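Local coordinates for Non-ribosomal peptide synthetase (Streptomyces halstedii, PDB 3WVN), which is a non-ribosomal peptide synthetase component whose modelled part has the AMP-binding enzyme fold of the ANL superfamily, at residues 283-288 / 310-315; 338-343 / 361-366; 124-129 / 240-245. One frame throughout, in Å; residues are numbered along the deposited sequence.

Contact 1 of 3, residues 283-288 / 310-315. With ASP (aspartic acid), chain C.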
loop_
_atom_site.group_PDB
_atom_site.type_symbol
_atom_site.label_atom_id
_atom_site.label_comp_id
_atom_site.label_asym_id
_atom_site.label_seq_id
_atom_site.Cartn_x
_atom_site.Cartn_y
_atom_site.Cartn_z
ATOM N N THR A 283 11.210 9.941 -9.321
ATOM C CA THR A 283 12.225 8.983 -9.576
ATOM C C THR A 283 11.742 7.516 -9.575
ATOM O O THR A 283 12.380 6.655 -10.246
ATOM C CB THR A 283 13.369 9.087 -8.591
ATOM O OG1 THR A 283 12.912 8.890 -7.244
ATOM C CG2 THR A 283 14.025 10.410 -8.756
ATOM N N MET A 284 10.625 7.235 -8.877
ATOM C CA MET A 284 10.119 5.873 -8.752
ATOM C C MET A 284 8.655 5.883 -9.049
ATOM O O MET A 284 7.916 6.773 -8.605
ATOM C CB MET A 284 10.288 5.335 -7.360
ATOM C CG MET A 284 11.665 5.453 -6.790
ATOM S SD MET A 284 12.849 4.268 -7.473
ATOM C CE MET A 284 12.529 2.922 -6.297
ATOM N N MET A 285 8.208 4.911 -9.808
ATOM C CA MET A 285 6.808 4.869 -10.170
ATOM C C MET A 285 6.306 3.457 -10.184
ATOM O O MET A 285 6.726 2.658 -11.028
ATOM C CB MET A 285 6.581 5.468 -11.575
ATOM C CG MET A 285 5.122 5.596 -11.956
ATOM S SD MET A 285 4.960 6.214 -13.664
ATOM C CE MET A 285 3.181 6.343 -13.761
ATOM N N PRO A 286 5.402 3.153 -9.289
ATOM C CA PRO A 286 4.723 1.865 -9.357
ATOM C C PRO A 286 3.724 1.904 -10.532
ATOM O O PRO A 286 3.029 2.913 -10.749
ATOM C CB PRO A 286 3.960 1.787 -8.033
ATOM C CG PRO A 286 3.717 3.223 -7.645
ATOM C CD PRO A 286 4.999 3.925 -8.112
ATOM N N ILE A 287 3.670 0.804 -11.250
ATOM C CA ILE A 287 2.859 0.688 -12.384
ATOM C C ILE A 287 2.072 -0.570 -12.300
ATOM O O ILE A 287 2.430 -1.538 -11.583
ATOM C CB ILE A 287 3.659 0.636 -13.729
ATOM C CG1 ILE A 287 4.776 -0.383 -13.658
ATOM C CG2 ILE A 287 4.212 1.994 -14.086
ATOM C CD1 ILE A 287 5.460 -0.566 -15.001
ATOM N N VAL A 288 1.066 -0.562 -13.140
ATOM C CA VAL A 288 0.303 -1.735 -13.510
ATOM C C VAL A 288 0.281 -1.742 -15.044
ATOM O O VAL A 288 0.548 -0.696 -15.669
ATOM C CB VAL A 288 -1.058 -1.490 -12.764
ATOM C CG1 VAL A 288 -2.219 -1.121 -13.650
ATOM C CG2 VAL A 288 -1.316 -2.572 -11.737
ATOM N N ARG A 310 13.880 6.594 -12.566
ATOM C CA ARG A 310 14.874 5.552 -12.471
ATOM C C ARG A 310 14.292 4.121 -12.322
ATOM O O ARG A 310 14.995 3.100 -12.521
ATOM C CB ARG A 310 15.865 5.893 -11.344
ATOM C CG ARG A 310 15.467 5.437 -9.912
ATOM C CD ARG A 310 16.474 5.974 -8.903
ATOM N NE ARG A 310 16.187 5.625 -7.520
ATOM C CZ ARG A 310 16.412 4.442 -6.958
ATOM N NH1 ARG A 310 16.935 3.453 -7.669
ATOM N NH2 ARG A 310 16.139 4.241 -5.687
ATOM N N MET A 311 13.015 4.013 -12.002
ATOM C CA MET A 311 12.428 2.692 -11.816
ATOM C C MET A 311 10.933 2.666 -11.978
ATOM O O MET A 311 10.197 3.573 -11.532
ATOM C CB MET A 311 12.809 2.108 -10.450
ATOM C CG MET A 311 12.531 0.626 -10.358
ATOM S SD MET A 311 12.993 -0.079 -8.788
ATOM C CE MET A 311 14.764 0.303 -8.755
ATOM N N PHE A 312 10.474 1.628 -12.629
ATOM C CA PHE A 312 9.095 1.310 -12.691
ATOM C C PHE A 312 8.981 -0.074 -12.033
ATOM O O PHE A 312 9.762 -0.993 -12.408
ATOM C CB PHE A 312 8.612 1.202 -14.144
ATOM C CG PHE A 312 8.710 2.470 -14.925
ATOM C CD1 PHE A 312 7.696 3.432 -14.834
ATOM C CD2 PHE A 312 9.781 2.709 -15.750
ATOM C CE1 PHE A 312 7.775 4.604 -15.533
ATOM C CE2 PHE A 312 9.886 3.886 -16.486
ATOM C CZ PHE A 312 8.872 4.826 -16.384
ATOM N N THR A 313 8.001 -0.250 -11.140
ATOM C CA THR A 313 7.804 -1.524 -10.460
ATOM C C THR A 313 6.400 -1.996 -10.715
ATOM O O THR A 313 5.434 -1.353 -10.264
ATOM C CB THR A 313 8.006 -1.426 -8.928
ATOM O OG1 THR A 313 7.108 -0.432 -8.363
ATOM C CG2 THR A 313 9.387 -1.005 -8.623
ATOM N N ASN A 314 6.311 -3.165 -11.355
ATOM C CA ASN A 314 5.063 -3.681 -11.844
ATOM C C ASN A 314 4.614 -4.911 -11.070
ATOM O O ASN A 314 5.378 -5.831 -10.811
ATOM C CB ASN A 314 5.145 -4.041 -13.308
ATOM C CG ASN A 314 3.816 -4.555 -13.841
ATOM O OD1 ASN A 314 2.950 -3.773 -14.246
ATOM N ND2 ASN A 314 3.623 -5.861 -13.776
ATOM N N SER A 315 3.350 -4.878 -10.646
ATOM C CA SER A 315 2.736 -6.054 -10.124
ATOM C C SER A 315 1.288 -6.055 -10.540
ATOM O O SER A 315 0.859 -5.234 -11.353
ATOM C CB SER A 315 2.825 -6.077 -8.581
ATOM O OG SER A 315 2.711 -7.416 -8.123
HETATM N N ASP C . -0.576 -7.054 -3.519
HETATM C CA ASP C . 0.240 -7.322 -4.771
HETATM C C ASP C . 1.581 -6.615 -4.789
HETATM O O ASP C . 1.695 -5.488 -4.223
HETATM C CB ASP C . -0.535 -6.947 -6.033
HETATM C CG ASP C . -2.025 -7.439 -6.002
HETATM O OD1 ASP C . -2.796 -7.031 -6.910
HETATM O OD2 ASP C . -2.419 -8.197 -5.073
HETATM O OXT ASP C . 2.529 -7.175 -5.403
#

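Contact 2 of 3, residues 338-343 / 361-366. With ASP (aspartic acid), chain C.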
loop_
_atom_site.group_PDB
_atom_site.type_symbol
_atom_site.label_atom_id
_atom_site.label_comp_id
_atom_site.label_asym_id
_atom_site.label_seq_id
_atom_site.Cartn_x
_atom_site.Cartn_y
_atom_site.Cartn_z
ATOM N N ARG A 338 9.793 -6.521 -12.563
ATOM C CA ARG A 338 8.645 -7.368 -12.496
ATOM C C ARG A 338 8.506 -7.880 -11.066
ATOM O O ARG A 338 9.539 -8.173 -10.398
ATOM C CB ARG A 338 8.903 -8.511 -13.449
ATOM C CG ARG A 338 8.856 -8.079 -14.919
ATOM C CD ARG A 338 10.101 -8.498 -15.752
ATOM N NE ARG A 338 10.401 -9.879 -15.658
ATOM C CZ ARG A 338 11.619 -10.462 -15.773
ATOM N NH1 ARG A 338 12.735 -9.815 -15.983
ATOM N NH2 ARG A 338 11.669 -11.774 -15.729
ATOM N N MET A 339 7.266 -7.977 -10.598
ATOM C CA MET A 339 6.930 -8.469 -9.268
ATOM C C MET A 339 5.647 -9.251 -9.347
ATOM O O MET A 339 4.945 -9.158 -10.324
ATOM C CB MET A 339 6.739 -7.323 -8.271
ATOM C CG MET A 339 7.808 -6.258 -8.441
ATOM S SD MET A 339 7.787 -4.987 -7.191
ATOM C CE MET A 339 6.128 -4.344 -7.501
ATOM N N TYR A 340 5.369 -10.049 -8.333
ATOM C CA TYR A 340 4.122 -10.793 -8.262
ATOM C C TYR A 340 3.724 -10.856 -6.802
ATOM O O TYR A 340 4.537 -11.087 -5.915
ATOM C CB TYR A 340 4.307 -12.195 -8.872
ATOM C CG TYR A 340 3.434 -13.284 -8.289
ATOM C CD1 TYR A 340 2.045 -13.264 -8.482
ATOM C CD2 TYR A 340 3.991 -14.350 -7.587
ATOM C CE1 TYR A 340 1.253 -14.271 -8.004
ATOM C CE2 TYR A 340 3.196 -15.380 -7.087
ATOM C CZ TYR A 340 1.824 -15.325 -7.289
ATOM O OH TYR A 340 1.036 -16.325 -6.753
ATOM N N GLY A 341 2.439 -10.691 -6.535
ATOM C CA GLY A 341 1.978 -10.788 -5.160
ATOM C C GLY A 341 0.508 -11.015 -5.048
ATOM O O GLY A 341 -0.228 -10.901 -6.024
ATOM N N GLN A 342 0.102 -11.311 -3.815
ATOM C CA GLN A 342 -1.298 -11.257 -3.411
ATOM C C GLN A 342 -1.410 -10.449 -2.160
ATOM O O GLN A 342 -0.460 -10.385 -1.358
ATOM C CB GLN A 342 -1.801 -12.663 -3.103
ATOM C CG GLN A 342 -1.793 -13.576 -4.281
ATOM C CD GLN A 342 -2.499 -14.854 -3.961
ATOM O OE1 GLN A 342 -2.609 -15.277 -2.795
ATOM N NE2 GLN A 342 -2.998 -15.485 -4.988
ATOM N N THR A 343 -2.602 -9.916 -1.927
ATOM C CA THR A 343 -2.805 -9.077 -0.780
ATOM C C THR A 343 -2.627 -9.922 0.490
ATOM O O THR A 343 -2.125 -9.439 1.504
ATOM C CB THR A 343 -4.180 -8.394 -0.812
ATOM O OG1 THR A 343 -4.211 -7.499 -1.905
ATOM C CG2 THR A 343 -4.401 -7.582 0.457
ATOM N N ASP A 361 10.538 -15.043 -18.498
ATOM C CA ASP A 361 9.271 -15.576 -18.010
ATOM C C ASP A 361 9.064 -15.568 -16.488
ATOM O O ASP A 361 8.026 -16.009 -16.015
ATOM C CB ASP A 361 9.084 -17.001 -18.550
ATOM C CG ASP A 361 8.800 -17.004 -20.034
ATOM O OD1 ASP A 361 8.240 -15.988 -20.529
ATOM O OD2 ASP A 361 9.136 -18.006 -20.694
ATOM N N SER A 362 10.027 -15.089 -15.724
ATOM C CA SER A 362 9.949 -15.242 -14.263
ATOM C C SER A 362 9.360 -13.989 -13.639
ATOM O O SER A 362 9.533 -12.895 -14.100
ATOM C CB SER A 362 11.378 -15.515 -13.695
ATOM O OG SER A 362 11.447 -15.611 -12.286
ATOM N N VAL A 363 8.689 -14.178 -12.537
ATOM C CA VAL A 363 8.292 -13.066 -11.677
ATOM C C VAL A 363 9.277 -12.882 -10.482
ATOM O O VAL A 363 8.985 -12.179 -9.487
ATOM C CB VAL A 363 6.848 -13.224 -11.220
ATOM C CG1 VAL A 363 5.872 -13.029 -12.426
ATOM C CG2 VAL A 363 6.570 -14.555 -10.558
ATOM N N GLY A 364 10.455 -13.490 -10.622
ATOM C CA GLY A 364 11.603 -13.136 -9.772
ATOM C C GLY A 364 11.826 -14.093 -8.633
ATOM O O GLY A 364 11.431 -15.278 -8.700
ATOM N N LEU A 365 12.494 -13.587 -7.587
ATOM C CA LEU A 365 12.827 -14.381 -6.409
ATOM C C LEU A 365 11.912 -14.087 -5.209
ATOM O O LEU A 365 11.405 -12.973 -5.079
ATOM C CB LEU A 365 14.277 -14.052 -5.990
ATOM C CG LEU A 365 15.324 -14.452 -7.052
ATOM C CD1 LEU A 365 16.592 -13.681 -6.880
ATOM C CD2 LEU A 365 15.631 -15.923 -6.986
ATOM N N PRO A 366 11.841 -15.019 -4.237
ATOM C CA PRO A 366 11.136 -14.696 -3.022
ATOM C C PRO A 366 11.579 -13.402 -2.355
ATOM O O PRO A 366 12.730 -12.986 -2.468
ATOM C CB PRO A 366 11.436 -15.877 -2.092
ATOM C CG PRO A 366 11.960 -16.935 -2.966
ATOM C CD PRO A 366 12.572 -16.297 -4.138
HETATM N N ASP C . -0.576 -7.054 -3.519
HETATM C CA ASP C . 0.240 -7.322 -4.771
HETATM C C ASP C . 1.581 -6.615 -4.789
HETATM O O ASP C . 1.695 -5.488 -4.223
HETATM C CB ASP C . -0.535 -6.947 -6.033
HETATM C CG ASP C . -2.025 -7.439 -6.002
HETATM O OD1 ASP C . -2.796 -7.031 -6.910
HETATM O OD2 ASP C . -2.419 -8.197 -5.073
HETATM O OXT ASP C . 2.529 -7.175 -5.403
#

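Contact 3 of 3, residues 124-129 / 240-245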
loop_
_atom_site.group_PDB
_atom_site.type_symbol
_atom_site.label_atom_id
_atom_site.label_comp_id
_atom_site.label_asym_id
_atom_site.label_seq_id
_atom_site.Cartn_x
_atom_site.Cartn_y
_atom_site.Cartn_z
ATOM N N PRO A 124 -9.418 1.287 4.595
ATOM C CA PRO A 124 -9.557 2.210 3.500
ATOM C C PRO A 124 -10.405 1.623 2.376
ATOM O O PRO A 124 -10.154 0.494 1.934
ATOM C CB PRO A 124 -8.136 2.410 3.016
ATOM C CG PRO A 124 -7.503 1.108 3.314
ATOM C CD PRO A 124 -8.103 0.637 4.596
ATOM N N LEU A 125 -11.367 2.405 1.935
ATOM C CA LEU A 125 -12.201 2.073 0.805
ATOM C C LEU A 125 -12.055 3.144 -0.282
ATOM O O LEU A 125 -11.887 4.338 -0.041
ATOM C CB LEU A 125 -13.692 1.975 1.191
ATOM C CG LEU A 125 -14.291 0.716 1.865
ATOM C CD1 LEU A 125 -13.300 0.062 2.746
ATOM C CD2 LEU A 125 -15.624 0.874 2.625
ATOM N N ASN A 126 -12.180 2.666 -1.493
ATOM C CA ASN A 126 -12.145 3.470 -2.664
ATOM C C ASN A 126 -13.403 4.351 -2.845
ATOM O O ASN A 126 -14.505 3.851 -2.730
ATOM C CB ASN A 126 -12.021 2.520 -3.852
ATOM C CG ASN A 126 -11.311 3.162 -4.980
ATOM O OD1 ASN A 126 -10.100 3.363 -4.921
ATOM N ND2 ASN A 126 -12.057 3.563 -5.993
ATOM N N PRO A 127 -13.232 5.661 -3.140
ATOM C CA PRO A 127 -14.378 6.492 -3.482
ATOM C C PRO A 127 -14.982 5.953 -4.766
ATOM O O PRO A 127 -14.263 5.378 -5.595
ATOM C CB PRO A 127 -13.765 7.861 -3.788
ATOM C CG PRO A 127 -12.396 7.813 -3.230
ATOM C CD PRO A 127 -11.981 6.385 -3.381
ATOM N N GLY A 128 -16.260 6.166 -4.979
ATOM C CA GLY A 128 -16.909 5.616 -6.171
ATOM C C GLY A 128 -17.554 4.236 -6.047
ATOM O O GLY A 128 -18.268 3.825 -6.948
ATOM N N MET A 129 -17.329 3.508 -4.955
ATOM C CA MET A 129 -18.043 2.248 -4.768
ATOM C C MET A 129 -19.522 2.456 -4.882
ATOM O O MET A 129 -20.017 3.486 -4.462
ATOM C CB MET A 129 -17.738 1.655 -3.410
ATOM C CG MET A 129 -16.364 1.047 -3.373
ATOM S SD MET A 129 -15.925 0.536 -1.725
ATOM C CE MET A 129 -17.083 -0.714 -1.333
ATOM N N ARG A 240 0.059 6.718 -8.389
ATOM C CA ARG A 240 -1.246 6.920 -8.919
ATOM C C ARG A 240 -2.264 5.898 -8.384
ATOM O O ARG A 240 -3.424 5.970 -8.752
ATOM C CB ARG A 240 -1.135 6.831 -10.415
ATOM C CG ARG A 240 -2.269 7.462 -11.135
ATOM C CD ARG A 240 -1.910 8.752 -11.813
ATOM N NE ARG A 240 -2.374 8.608 -13.188
ATOM C CZ ARG A 240 -3.638 8.416 -13.541
ATOM N NH1 ARG A 240 -4.628 8.417 -12.621
ATOM N NH2 ARG A 240 -3.918 8.228 -14.826
ATOM N N MET A 241 -1.841 4.990 -7.498
ATOM C CA MET A 241 -2.700 3.952 -6.919
ATOM C C MET A 241 -3.329 4.413 -5.647
ATOM O O MET A 241 -2.694 5.060 -4.832
ATOM C CB MET A 241 -1.944 2.676 -6.620
ATOM C CG MET A 241 -1.752 1.806 -7.853
ATOM S SD MET A 241 -0.331 1.844 -8.923
ATOM C CE MET A 241 0.277 3.425 -8.498
ATOM N N SER A 242 -4.603 4.090 -5.468
ATOM C CA SER A 242 -5.302 4.469 -4.248
ATOM C C SER A 242 -4.648 3.737 -3.077
ATOM O O SER A 242 -4.249 2.594 -3.227
ATOM C CB SER A 242 -6.791 4.094 -4.358
ATOM O OG SER A 242 -7.434 4.073 -3.081
ATOM N N VAL A 243 -4.617 4.372 -1.903
ATOM C CA VAL A 243 -4.213 3.692 -0.665
ATOM C C VAL A 243 -5.208 2.631 -0.187
ATOM O O VAL A 243 -4.916 1.890 0.760
ATOM C CB VAL A 243 -3.950 4.652 0.529
ATOM C CG1 VAL A 243 -3.038 5.797 0.106
ATOM C CG2 VAL A 243 -5.262 5.191 1.105
ATOM N N SER A 244 -6.392 2.559 -0.794
ATOM C CA SER A 244 -7.271 1.426 -0.522
ATOM C C SER A 244 -6.748 0.099 -1.105
ATOM O O SER A 244 -7.193 -0.965 -0.735
ATOM C CB SER A 244 -8.689 1.721 -1.028
ATOM O OG SER A 244 -8.701 1.802 -2.438
ATOM N N TRP A 245 -5.813 0.179 -2.027
ATOM C CA TRP A 245 -5.149 -0.984 -2.619
ATOM C C TRP A 245 -3.797 -1.055 -1.861
ATOM O O TRP A 245 -3.224 -0.031 -1.565
ATOM C CB TRP A 245 -4.931 -0.621 -4.101
ATOM C CG TRP A 245 -4.442 -1.638 -5.092
ATOM C CD1 TRP A 245 -3.920 -2.900 -4.878
ATOM C CD2 TRP A 245 -4.336 -1.401 -6.496
ATOM N NE1 TRP A 245 -3.556 -3.479 -6.089
ATOM C CE2 TRP A 245 -3.802 -2.569 -7.091
ATOM C CE3 TRP A 245 -4.684 -0.320 -7.312
ATOM C CZ2 TRP A 245 -3.610 -2.673 -8.464
ATOM C CZ3 TRP A 245 -4.496 -0.424 -8.686
ATOM C CH2 TRP A 245 -3.963 -1.592 -9.245
#

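Contact 1 of 3, residues 283-288 / 310-315
Met-284 and Arg-310 meet near the start of two parallel neighbours, strand 284-287 and strand 311-314, where the flexible thioether lays SD over one face of the guanidinium, 3.5 Å above its plane and off toward the rim. Arg-310 can be followed outward. Its backbone N donates to Thr-283 O at 2.8 Å, which holds CB beside that oxygen and CG 3.3 Å from the same Thr-283 O. CD then passes Thr-283 CB. From CG to NE the chain runs extended, carrying NE to 3.6 Å from Met-284 SD; CZ lies beside that sulfur too, with NH1 farther off. At the tip NH2 nears Met-284 CE, forms a salt bridge with Asp-235 and bonds Gly-230 O, so a long, charged side chain spans the sulfur and still reaches an acid.

The backbones are joined in parallel fashion. Met-285 takes Met-311 O through its N-H and offers its own O to Thr-313 N, while Ile-287 N binds Thr-313 O at 3.0 Å.

On the face bearing Met-285, Ile-287, Phe-312 and Asn-314, a fully extended Met-285 brings SD to the edge of the Phe-312 ring, 3.7 Å from Phe-312 CE1: a Met-aromatic contact. Branched Ile-287 sets CD1 between Asn-314 CB and Phe-312 CB, 3.7 Å from the latter, while CG2 approaches Phe-312 CD1. Helix 289-300 covers this largely apolar face, with Leu-295 against Phe-312. Asn-314 instead turns its ND2 to Ala-317 O.

Past the strand end, Ser-315, with chi1 -157°, points its hydroxyl at the bound aspartic acid, donating from OG to OXT at 2.7 Å. Strand 284-287, helix 289-300 and strand 311-314 thus make a beta-alpha-beta unit whose second strand ends at the ligand pocket.

Contact 2 of 3, residues 338-343 / 361-366
A chi1 of 150°, somewhat short of fully anti, turns the Tyr-340 ring off past Val-363, whose own first torsion lodges CG2 between its N and carbonyl carbon. The two residues then touch at their roots, Tyr-340 CB lying 3.6 Å from Val-363 CB, and Val-363 CG2 reaches 3.9 Å from Tyr-340 CD2. The compact, branched valine fits against the base of the tyrosine, while the ring carries its para hydroxyl on to Asp-427 and meets Phe-439 edge-to-face.

Arg-338 bends at chi2 and chi3, folding its guanidinium over toward strand 362-366. There NH2 donates to Ser-362 O at 2.9 Å, a bond of modest straightness with the oxygen tilted out of the guanidinium plane.

Ser-362 OG accepts from Gly-364 N at 2.9 Å, closing an ST turn, and is also bonded to Leu-437 O. Gly-364 has phi 100° and psi -156°, a conformation natural to glycine.

Beyond Tyr-340, Gly-341, having no side chain, lets the backbone pass close to the bound aspartic acid. The several N-H groups of arginine suit Arg-338 to gathering carbonyls: shared among Ser-362 O, Glu-358 O (through NH1) and, weakly, Arg-359 O (through NH2), they fasten the approach to strand 362-366 onto strand 335-340.

Contact 3 of 3, residues 124-129 / 240-245
Ser-244 presses its CB against the end of strand 121-125, 3.5 Å from Pro-124 O; the CB of each of these two residues points at the other segment. Both thus reach across, yet each rests mainly on the other's main chain. The rigid proline ring lies against backbone: Pro-124 CG is 3.7 Å from Val-243 O, and CB sits beside Ser-244 CA. A compact, rigid ring suits this place, packing closely on the main chain of a tight turn, and Val-243 adds a looser apolar touch through CG2.

Farther along, Asn-126 comes in from one flank. Its chi1 of -151° swings the amide across to the two serines. Asn-126 OD1 lies 3.2 Å from Ser-244 OG and 3.3 Å from Ser-242 OG. The hydroxyls Ser-242 OG and Ser-244 OG are themselves hydrogen-bonded to each other at 2.7 Å, so three polar oxygens cluster at this end of the interface. A chi1 of 67° in Ser-244 tucks OG back over its own main chain, which brings it to both Ser-242 and the amide.

The serines belong to a type I turn, closed by Trp-245 N donating to Ser-242 O. Trp-245 then takes the N-cap position of helix 246-258 and touches the bound aspartic acid. Asn-104 also grips the loop, bonding Met-241 O through its ND2, while Gln-101 binds Asn-126 O.

The interface is therefore divided in character: an apolar ring packed on backbone lies beside a polar group of one amide oxygen and two hydroxyls, the hydroxyls bonded to each other.

Overall arrangement
Along the chain the order is contact 3, contact 1, contact 2, in series, all within the AMP-binding enzyme range. Contacts 1 and 2 lie about 14 Å apart between centres and share one mixed sheet, in which strands 311-314 and 335-340 are neighbours; they touch where Asn-314 and Ser-315 meet Met-339. Contact 3, about 18 Å from contact 1 between centres, joins it through Met-241 against Pro-286 and Trp-245 against Val-288. It is about 23 Å from contact 2 between centres, without touching. Trp-245, Ser-315 and Gly-341 to Thr-343 line the aspartic acid pocket where the chain leaves the C-terminal ends of strands 236-239, 311-314 and 335-340, linked side by side through strand 284-287.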